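Local atomic coordinates of acyl-coenzyme A oxidase 3 (Yarrowia lipolytica, PDB entry 5YS9), a protein that catalyses the FAD-dependent oxidation of acyl-CoA to trans-2-enoyl-CoA in peroxisomal fatty acid beta-oxidation, passing electrons to oxygen to give hydrogen peroxide. Residues K97-T100 against L106-Q109; V330-G335 against G339-K344; I345-Y350 against E625-V630. All coordinates share one frame; numbering follows the deposited sequence.

Interaction 1: residues K97-T100 against L106-Q109; sequences KKDT and LRSQ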
# COMPACT_ATOMS: atom_id res chain seq x y z
N LYS A 97 1.01 -33.54 -17.90
CA LYS A 97 0.56 -34.65 -18.69
C LYS A 97 -0.96 -34.75 -18.63
O LYS A 97 -1.59 -34.82 -19.67
CB LYS A 97 1.19 -35.96 -18.21
CG LYS A 97 1.17 -37.08 -19.25
CD LYS A 97 1.00 -38.44 -18.57
CE LYS A 97 1.08 -39.60 -19.56
NZ LYS A 97 0.95 -40.89 -18.85
N LYS A 98 -1.47 -34.86 -17.40
CA LYS A 98 -2.89 -35.04 -17.02
C LYS A 98 -3.96 -33.93 -17.19
O LYS A 98 -5.10 -34.22 -17.50
CB LYS A 98 -2.96 -35.59 -15.59
CG LYS A 98 -1.76 -35.26 -14.71
CD LYS A 98 -1.66 -36.17 -13.49
CE LYS A 98 -2.36 -35.58 -12.27
NZ LYS A 98 -2.77 -36.62 -11.28
N ASP A 99 -3.59 -32.69 -16.91
CA ASP A 99 -4.49 -31.52 -16.78
C ASP A 99 -5.09 -31.05 -18.12
O ASP A 99 -4.37 -30.94 -19.10
CB ASP A 99 -3.72 -30.29 -16.27
CG ASP A 99 -3.57 -30.23 -14.77
OD1 ASP A 99 -4.25 -30.95 -14.01
OD2 ASP A 99 -2.76 -29.40 -14.30
N THR A 100 -6.37 -30.68 -18.11
CA THR A 100 -6.98 -29.91 -19.20
C THR A 100 -6.57 -28.44 -19.06
O THR A 100 -6.09 -28.05 -18.03
CB THR A 100 -8.50 -30.03 -19.15
OG1 THR A 100 -8.99 -29.31 -18.01
CG2 THR A 100 -8.96 -31.52 -19.06
N LEU A 106 -6.49 -22.98 -13.53
CA LEU A 106 -7.11 -22.83 -12.25
C LEU A 106 -6.16 -23.37 -11.18
O LEU A 106 -6.09 -22.80 -10.10
CB LEU A 106 -8.45 -23.54 -12.28
CG LEU A 106 -9.71 -22.98 -11.61
CD1 LEU A 106 -9.94 -21.49 -11.78
CD2 LEU A 106 -10.90 -23.78 -12.16
N ARG A 107 -5.37 -24.38 -11.50
CA ARG A 107 -4.31 -24.82 -10.61
C ARG A 107 -3.24 -23.76 -10.40
O ARG A 107 -2.81 -23.55 -9.28
CB ARG A 107 -3.65 -26.09 -11.13
CG ARG A 107 -2.75 -26.76 -10.11
CD ARG A 107 -1.82 -27.77 -10.74
NE ARG A 107 -2.52 -28.94 -11.21
CZ ARG A 107 -3.00 -29.88 -10.42
NH1 ARG A 107 -2.85 -29.79 -9.12
NH2 ARG A 107 -3.63 -30.91 -10.93
N SER A 108 -2.82 -23.08 -11.46
CA SER A 108 -1.87 -22.01 -11.31
C SER A 108 -2.45 -20.76 -10.58
O SER A 108 -1.71 -20.04 -9.95
CB SER A 108 -1.16 -21.71 -12.63
OG SER A 108 -1.89 -20.82 -13.41
N GLN A 109 -3.75 -20.55 -10.59
CA GLN A 109 -4.36 -19.40 -9.90
C GLN A 109 -4.58 -19.69 -8.40
O GLN A 109 -4.37 -18.85 -7.52
CB GLN A 109 -5.73 -19.08 -10.51
CG GLN A 109 -5.80 -18.36 -11.85
CD GLN A 109 -7.27 -18.12 -12.27
OE1 GLN A 109 -8.07 -19.08 -12.41
NE2 GLN A 109 -7.63 -16.86 -12.45

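Interaction 2: residues V330-G335 against G339-K344; sequences VRRQFG and GQPETK. With FAD (flavin-adenine dinucleotide), chain D.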
# COMPACT_ATOMS: atom_id res chain seq x y z
N VAL A 330 -12.87 -12.56 17.19
CA VAL A 330 -12.30 -12.93 18.47
C VAL A 330 -11.55 -11.84 19.20
O VAL A 330 -11.29 -11.98 20.37
CB VAL A 330 -11.40 -14.17 18.34
CG1 VAL A 330 -12.06 -15.21 17.47
CG2 VAL A 330 -10.03 -13.82 17.81
N ARG A 331 -11.19 -10.76 18.53
CA ARG A 331 -10.34 -9.76 19.16
C ARG A 331 -11.12 -8.73 19.93
O ARG A 331 -11.96 -8.06 19.40
CB ARG A 331 -9.45 -9.08 18.13
CG ARG A 331 -8.72 -7.85 18.65
CD ARG A 331 -7.57 -8.20 19.57
NE ARG A 331 -6.79 -7.01 19.87
CZ ARG A 331 -5.56 -7.03 20.36
NH1 ARG A 331 -4.96 -8.17 20.61
NH2 ARG A 331 -4.93 -5.90 20.59
N ARG A 332 -10.81 -8.59 21.21
CA ARG A 332 -11.52 -7.65 22.04
C ARG A 332 -10.60 -6.50 22.39
O ARG A 332 -9.50 -6.71 22.85
CB ARG A 332 -11.97 -8.32 23.33
CG ARG A 332 -13.09 -9.32 23.19
CD ARG A 332 -13.54 -9.80 24.56
NE ARG A 332 -14.49 -10.91 24.51
CZ ARG A 332 -15.80 -10.77 24.55
NH1 ARG A 332 -16.33 -9.57 24.64
NH2 ARG A 332 -16.58 -11.82 24.49
N GLN A 333 -11.03 -5.29 22.10
CA GLN A 333 -10.36 -4.11 22.60
C GLN A 333 -11.36 -3.03 23.01
O GLN A 333 -12.16 -2.60 22.22
CB GLN A 333 -9.37 -3.58 21.57
CG GLN A 333 -8.24 -2.78 22.17
CD GLN A 333 -7.08 -3.61 22.65
OE1 GLN A 333 -5.99 -3.11 22.83
NE2 GLN A 333 -7.31 -4.89 22.85
N PHE A 334 -11.29 -2.61 24.27
CA PHE A 334 -12.06 -1.49 24.78
C PHE A 334 -13.45 -1.94 25.21
O PHE A 334 -14.02 -2.84 24.63
CB PHE A 334 -12.17 -0.37 23.75
CG PHE A 334 -10.92 0.41 23.57
CD1 PHE A 334 -10.45 1.21 24.58
CD2 PHE A 334 -10.22 0.34 22.40
CE1 PHE A 334 -9.29 1.93 24.41
CE2 PHE A 334 -9.06 1.05 22.23
CZ PHE A 334 -8.59 1.84 23.24
N GLY A 335 -14.01 -1.27 26.20
CA GLY A 335 -15.38 -1.49 26.57
C GLY A 335 -15.92 -0.30 27.34
O GLY A 335 -15.16 0.40 27.97
N GLY A 339 -19.56 -3.86 34.28
CA GLY A 339 -19.71 -5.28 34.52
C GLY A 339 -19.38 -6.14 33.33
O GLY A 339 -19.57 -7.35 33.36
N GLN A 340 -18.93 -5.53 32.25
CA GLN A 340 -18.82 -6.22 30.99
C GLN A 340 -17.42 -6.36 30.43
O GLN A 340 -16.56 -5.51 30.63
CB GLN A 340 -19.74 -5.57 29.97
CG GLN A 340 -21.20 -5.83 30.24
CD GLN A 340 -21.51 -7.30 30.45
OE1 GLN A 340 -21.24 -7.86 31.50
NE2 GLN A 340 -22.07 -7.93 29.43
N PRO A 341 -17.19 -7.42 29.68
CA PRO A 341 -15.93 -7.63 28.98
C PRO A 341 -15.76 -6.68 27.82
O PRO A 341 -16.72 -6.10 27.33
CB PRO A 341 -16.05 -9.06 28.44
CG PRO A 341 -17.50 -9.39 28.53
CD PRO A 341 -17.98 -8.66 29.74
N GLU A 342 -14.53 -6.49 27.39
CA GLU A 342 -14.26 -5.67 26.24
C GLU A 342 -14.96 -6.17 24.99
O GLU A 342 -15.09 -7.35 24.77
CB GLU A 342 -12.77 -5.61 25.99
CG GLU A 342 -12.04 -4.63 26.88
CD GLU A 342 -10.56 -4.69 26.67
OE1 GLU A 342 -10.03 -3.85 25.94
OE2 GLU A 342 -9.93 -5.57 27.24
N THR A 343 -15.42 -5.23 24.19
CA THR A 343 -16.12 -5.52 22.96
C THR A 343 -15.19 -6.13 21.93
O THR A 343 -14.07 -5.67 21.75
CB THR A 343 -16.74 -4.22 22.41
OG1 THR A 343 -17.60 -3.65 23.40
CG2 THR A 343 -17.54 -4.48 21.18
N LYS A 344 -15.67 -7.15 21.24
CA LYS A 344 -14.99 -7.67 20.07
C LYS A 344 -15.08 -6.63 18.98
O LYS A 344 -16.13 -6.05 18.78
CB LYS A 344 -15.65 -8.96 19.59
CG LYS A 344 -15.90 -10.00 20.67
CD LYS A 344 -17.06 -10.88 20.29
CE LYS A 344 -16.85 -12.30 20.76
NZ LYS A 344 -17.39 -13.28 19.79
PA FAD D . -5.74 -3.11 18.68
O1A FAD D . -5.60 -1.97 19.62
O2A FAD D . -6.47 -4.34 19.07
O5B FAD D . -6.43 -2.67 17.33
C5B FAD D . -6.53 -3.66 16.32
C4B FAD D . -7.52 -3.18 15.28
O4B FAD D . -8.78 -3.02 15.90
C3B FAD D . -7.07 -1.83 14.80
O3B FAD D . -7.21 -1.75 13.39
C2B FAD D . -8.05 -0.87 15.40
O2B FAD D . -8.30 0.21 14.50
C1B FAD D . -9.27 -1.71 15.67
N9A FAD D . -9.86 -1.16 16.88
C8A FAD D . -9.38 -1.30 18.12
N7A FAD D . -10.14 -0.63 19.00
C5A FAD D . -11.13 -0.03 18.32
C6A FAD D . -12.27 0.84 18.64
N6A FAD D . -12.55 1.21 19.91
N1A FAD D . -13.04 1.24 17.63
C2A FAD D . -12.79 0.88 16.37
N3A FAD D . -11.77 0.10 16.00
C4A FAD D . -10.93 -0.37 16.92
N1 FAD D . 4.88 -1.63 21.79
C2 FAD D . 5.71 -1.35 22.80
O2 FAD D . 5.24 -1.19 23.92
N3 FAD D . 7.02 -1.23 22.65
C4 FAD D . 7.61 -1.38 21.48
O4 FAD D . 8.82 -1.26 21.38
C4X FAD D . 6.78 -1.69 20.31
N5 FAD D . 7.31 -1.85 19.10
C5X FAD D . 6.53 -2.14 18.06
C6 FAD D . 7.12 -2.32 16.83
C7 FAD D . 6.34 -2.63 15.74
C7M FAD D . 6.99 -2.81 14.40
C8 FAD D . 4.88 -2.76 15.90
C8M FAD D . 4.03 -3.09 14.72
C9 FAD D . 4.29 -2.58 17.13
C9A FAD D . 5.06 -2.28 18.22
N10 FAD D . 4.48 -2.09 19.48
C10 FAD D . 5.33 -1.81 20.54
C1' FAD D . 3.04 -2.22 19.72
C2' FAD D . 2.17 -1.17 19.03
O2' FAD D . 2.17 0.04 19.79
C3' FAD D . 0.74 -1.68 18.86
O3' FAD D . 0.72 -2.51 17.71
C4' FAD D . -0.31 -0.61 18.65
O4' FAD D . -0.02 0.49 19.50
C5' FAD D . -1.71 -1.07 19.05
O5' FAD D . -2.36 -1.91 18.10
P FAD D . -2.90 -3.34 18.55
O1P FAD D . -2.14 -4.40 17.87
O2P FAD D . -2.97 -3.35 20.03
O3P FAD D . -4.36 -3.47 17.95

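Interaction 3: residues I345-Y350 against E625-V630; sequences IIDYPY and EVRDQV. With FAD (flavin-adenine dinucleotide), chain D.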
# COMPACT_ATOMS: atom_id res chain seq x y z
N ILE A 345 -14.00 -6.41 18.26
CA ILE A 345 -13.95 -5.34 17.28
C ILE A 345 -14.98 -5.53 16.17
O ILE A 345 -15.46 -4.57 15.60
CB ILE A 345 -12.53 -5.09 16.73
CG1 ILE A 345 -11.89 -6.37 16.22
CG2 ILE A 345 -11.67 -4.46 17.81
CD1 ILE A 345 -10.61 -6.15 15.48
N ILE A 346 -15.32 -6.77 15.89
CA ILE A 346 -16.31 -7.06 14.88
C ILE A 346 -17.62 -6.40 15.27
O ILE A 346 -18.39 -6.00 14.41
CB ILE A 346 -16.52 -8.57 14.71
CG1 ILE A 346 -17.31 -8.87 13.45
CG2 ILE A 346 -17.25 -9.16 15.90
CD1 ILE A 346 -16.71 -8.30 12.20
N ASP A 347 -17.90 -6.34 16.56
CA ASP A 347 -19.09 -5.67 17.07
C ASP A 347 -19.17 -4.15 16.90
O ASP A 347 -20.24 -3.60 16.91
CB ASP A 347 -19.38 -6.10 18.50
CG ASP A 347 -19.95 -7.47 18.57
OD1 ASP A 347 -20.69 -7.82 17.65
OD2 ASP A 347 -19.64 -8.20 19.52
N TYR A 348 -18.03 -3.47 16.80
CA TYR A 348 -18.02 -2.05 16.49
C TYR A 348 -18.54 -1.74 15.10
O TYR A 348 -18.16 -2.39 14.15
CB TYR A 348 -16.61 -1.48 16.60
CG TYR A 348 -16.06 -1.47 17.99
CD1 TYR A 348 -16.82 -1.03 19.05
CD2 TYR A 348 -14.78 -1.91 18.25
CE1 TYR A 348 -16.32 -1.02 20.32
CE2 TYR A 348 -14.28 -1.90 19.52
CZ TYR A 348 -15.05 -1.46 20.55
OH TYR A 348 -14.55 -1.45 21.81
N PRO A 349 -19.36 -0.72 14.97
CA PRO A 349 -19.86 -0.35 13.63
C PRO A 349 -18.80 0.24 12.69
O PRO A 349 -18.94 0.11 11.45
CB PRO A 349 -20.95 0.70 13.95
CG PRO A 349 -21.40 0.36 15.34
CD PRO A 349 -20.19 -0.16 16.06
N TYR A 350 -17.82 0.94 13.22
CA TYR A 350 -16.75 1.40 12.36
C TYR A 350 -15.92 0.28 11.79
O TYR A 350 -15.50 0.33 10.65
CB TYR A 350 -15.86 2.49 12.95
CG TYR A 350 -15.16 3.18 11.83
CD1 TYR A 350 -15.88 3.81 10.84
CD2 TYR A 350 -13.79 3.13 11.69
CE1 TYR A 350 -15.26 4.42 9.78
CE2 TYR A 350 -13.17 3.73 10.63
CZ TYR A 350 -13.92 4.37 9.67
OH TYR A 350 -13.33 4.98 8.60
N GLU A 625 -26.51 -6.56 9.05
CA GLU A 625 -27.10 -7.80 8.47
C GLU A 625 -26.05 -8.78 7.95
O GLU A 625 -26.20 -10.01 8.05
CB GLU A 625 -28.10 -7.50 7.33
CG GLU A 625 -29.36 -6.77 7.78
CD GLU A 625 -30.12 -7.50 8.89
OE1 GLU A 625 -30.78 -8.51 8.58
OE2 GLU A 625 -30.03 -7.08 10.07
N VAL A 626 -24.99 -8.20 7.39
CA VAL A 626 -23.87 -8.94 6.88
C VAL A 626 -23.02 -9.47 8.04
O VAL A 626 -22.67 -10.67 8.08
CB VAL A 626 -23.12 -8.09 5.85
CG1 VAL A 626 -21.75 -8.67 5.52
CG2 VAL A 626 -23.96 -8.02 4.58
N ARG A 627 -22.75 -8.61 9.02
CA ARG A 627 -22.02 -9.01 10.20
C ARG A 627 -22.54 -10.24 10.91
O ARG A 627 -21.76 -11.04 11.41
CB ARG A 627 -21.96 -7.87 11.19
CG ARG A 627 -21.19 -8.23 12.45
CD ARG A 627 -22.13 -8.62 13.58
NE ARG A 627 -21.46 -9.01 14.79
CZ ARG A 627 -20.93 -10.21 15.00
NH1 ARG A 627 -20.38 -10.48 16.17
NH2 ARG A 627 -20.96 -11.16 14.06
N ASP A 628 -23.85 -10.41 10.96
CA ASP A 628 -24.45 -11.53 11.65
C ASP A 628 -24.02 -12.84 11.03
O ASP A 628 -23.82 -13.82 11.71
CB ASP A 628 -25.96 -11.41 11.66
CG ASP A 628 -26.62 -12.41 12.57
OD1 ASP A 628 -26.43 -12.31 13.78
OD2 ASP A 628 -27.33 -13.29 12.08
N GLN A 629 -23.91 -12.85 9.71
CA GLN A 629 -23.62 -14.04 8.95
C GLN A 629 -22.17 -14.16 8.52
O GLN A 629 -21.86 -14.92 7.63
CB GLN A 629 -24.53 -14.13 7.73
CG GLN A 629 -26.01 -14.23 8.04
CD GLN A 629 -26.40 -15.53 8.68
OE1 GLN A 629 -26.27 -16.59 8.10
NE2 GLN A 629 -26.90 -15.45 9.88
N VAL A 630 -21.28 -13.40 9.13
CA VAL A 630 -19.93 -13.23 8.62
C VAL A 630 -19.13 -14.53 8.51
O VAL A 630 -18.38 -14.70 7.57
CB VAL A 630 -19.14 -12.23 9.48
CG1 VAL A 630 -18.97 -12.76 10.88
CG2 VAL A 630 -17.80 -11.94 8.85
PA FAD D . -5.74 -3.11 18.68
O1A FAD D . -5.60 -1.97 19.62
O2A FAD D . -6.47 -4.34 19.07
O5B FAD D . -6.43 -2.67 17.33
C5B FAD D . -6.53 -3.66 16.32
C4B FAD D . -7.52 -3.18 15.28
O4B FAD D . -8.78 -3.02 15.90
C3B FAD D . -7.07 -1.83 14.80
O3B FAD D . -7.21 -1.75 13.39
C2B FAD D . -8.05 -0.87 15.40
O2B FAD D . -8.30 0.21 14.50
C1B FAD D . -9.27 -1.71 15.67
N9A FAD D . -9.86 -1.16 16.88
C8A FAD D . -9.38 -1.30 18.12
N7A FAD D . -10.14 -0.63 19.00
C5A FAD D . -11.13 -0.03 18.32
C6A FAD D . -12.27 0.84 18.64
N6A FAD D . -12.55 1.21 19.91
N1A FAD D . -13.04 1.24 17.63
C2A FAD D . -12.79 0.88 16.37
N3A FAD D . -11.77 0.10 16.00
C4A FAD D . -10.93 -0.37 16.92
N1 FAD D . 4.88 -1.63 21.79
C2 FAD D . 5.71 -1.35 22.80
O2 FAD D . 5.24 -1.19 23.92
N3 FAD D . 7.02 -1.23 22.65
C4 FAD D . 7.61 -1.38 21.48
O4 FAD D . 8.82 -1.26 21.38
C4X FAD D . 6.78 -1.69 20.31
N5 FAD D . 7.31 -1.85 19.10
C5X FAD D . 6.53 -2.14 18.06
C6 FAD D . 7.12 -2.32 16.83
C7 FAD D . 6.34 -2.63 15.74
C7M FAD D . 6.99 -2.81 14.40
C8 FAD D . 4.88 -2.76 15.90
C8M FAD D . 4.03 -3.09 14.72
C9 FAD D . 4.29 -2.58 17.13
C9A FAD D . 5.06 -2.28 18.22
N10 FAD D . 4.48 -2.09 19.48
C10 FAD D . 5.33 -1.81 20.54
C1' FAD D . 3.04 -2.22 19.72
C2' FAD D . 2.17 -1.17 19.03
O2' FAD D . 2.17 0.04 19.79
C3' FAD D . 0.74 -1.68 18.86
O3' FAD D . 0.72 -2.51 17.71
C4' FAD D . -0.31 -0.61 18.65
O4' FAD D . -0.02 0.49 19.50
C5' FAD D . -1.71 -1.07 19.05
O5' FAD D . -2.36 -1.91 18.10
P FAD D . -2.90 -3.34 18.55
O1P FAD D . -2.14 -4.40 17.87
O2P FAD D . -2.97 -3.35 20.03
O3P FAD D . -4.36 -3.47 17.95

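Interaction 1: residues K97-T100 against L106-Q109
Asp99 and Arg107 carry this contact, one on the loop that leads into helix 101-111 and the other on the side of that helix. Arg107 CB heads for the loop. CG leaves it opposite the backbone N (chi1 -168°), and the chain runs straight on to CD, which comes within 4.0 Å of Asp99 OD2. A bend at chi3 (-70°) then turns the guanidinium side-on to the carboxylate. NE donates to Asp99 OD2 at 3.1 Å, and NH2 donates to Asp99 OD1, also at 3.1 Å. Each oxygen uses its syn lone pair. Both bonds are nearly straight, and the two planes lie only 14° apart, so the pair forms a flat, two-pronged salt bridge that fixes the rotation of both groups. CZ sits behind, 3.9 Å from Asp99 OD1. The side chain also packs on Leu58 and Leu62 of helix 49-63. NH2 has a second anionic partner in Glu61 of that helix, so the arginine is shared between two carboxylates, which probably balance its charge. Asp99 itself sits one residue before the N-cap of helix 101-111. The result is a bidentate Arg-carboxylate bridge that ties the lead-in loop to its own helix and to helix 49-63, within the helical N-terminal domain of the acyl-CoA oxidase fold.

Interaction 2: residues V330-G335 against G339-K344
Arg332 and Lys344 form a single beta bridge, their CA atoms 4.0 Å apart, and the two backbones run on side by side, roughly antiparallel but skewed (end-to-end directions 131° apart), as far as Gly335 and Glu342. They belong to the connection between helices 300-330 and 349-385, which doubles back on itself at the FAD pocket of this acyl-CoA oxidase. Past the bridge, Thr343 N donates to Phe334 O at 2.8 Å, while the return bond from Gln333 N to Thr343 O is weak at 3.1 Å.

On one flank the Arg332 chain lies extended alongside the other segment. Its NH1 donates to Glu342 O, which lies in the guanidinium plane; the modelled 2.5 Å is unusually short and carries little weight. Lys344 CG sits 3.9 Å above the centre of the Arg332 guanidinium, and Pro341 CB lies over the opposite face, so the flat group is sandwiched between aliphatic carbons. Arg332 NE is paired with Glu22, and Lys344 NZ turns off to Cys329 O, which gives each of these two cations its own partner. Glu342 OE1 lies against the Phe334 backbone, modelled too close to Phe334 N for its length to be trusted, and accepts from Asn170 ND2 of the second subunit.

Arg331, Gln333 and Phe334 set off away from the 339-344 segment, and their ends meet the cofactor. The amide of Gln333 bonds back to Arg332 O through NE2 and is held further by Gly166, Gly168 and Asn170 of the second subunit. Phe334 turns a ring edge to the adenine, with CD2 3.5 Å from FAD N7A. Arg331, bent at chi2 (75°), converges on one pyrophosphate oxygen: its NE lies 2.8 Å and its NH2 2.7 Å from FAD O2A.

Interaction 3: residues I345-Y350 against E625-V630
Asp347 OD1 is gripped by two nitrogens of one guanidinium: Arg627 NH1 at 3.1 Å and Arg627 NE at 3.2 Å. This is a side-on salt bridge that converges on a single oxygen, and it joins the 3-10 turn 345-347, ahead of helix 349-385, to the last turn of helix 609-628 in the C-terminal helical part of the oxidase. The oxygen lies in the guanidinium plane, but the carboxylate is turned 41° against it. NE comes in nearly along the C-O bond, whereas NH1 arrives from above the carboxylate. Arg627 has its CG trans to the backbone N and kinks at chi2 (-99°), which swings the head across toward the turn. Ile346 lies over one face of that head: CG1 is 4.2 Å above its centre, and CG2 comes closest, 3.4 Å from Arg627 NH1. Arg627 NH1 is also paired with Glu30, so two carboxylates share the buried cation and would probably stabilise its charge.

On the other flank, residues 345-348 line the FAD pocket. Ile345 CD1 touches the ribose at FAD O4B, 3.6 Å away. Tyr348, whose OH is held by Gln333 O, lays its ring face over the adenine, bringing CE2 3.5 Å from FAD C6A.

In the fold
The three contacts follow one another along the chain by their first segments. Interaction 1 stands apart, in the N-terminal helical domain: its centre lies about 46 Å from that of interaction 2 and 37 Å from that of interaction 3. The latter two, with centres 14 Å apart, touch directly. Residues 330-350 run without a break from the end of helix 300-330 into helix 349-385, and Arg331 O to Ile345 N is a probable hydrogen bond joining the pair. Both also touch the same FAD, which the second subunit binds as well, while interaction 3 ties this cofactor-lining region to helix 609-628 of the C-terminal helical region.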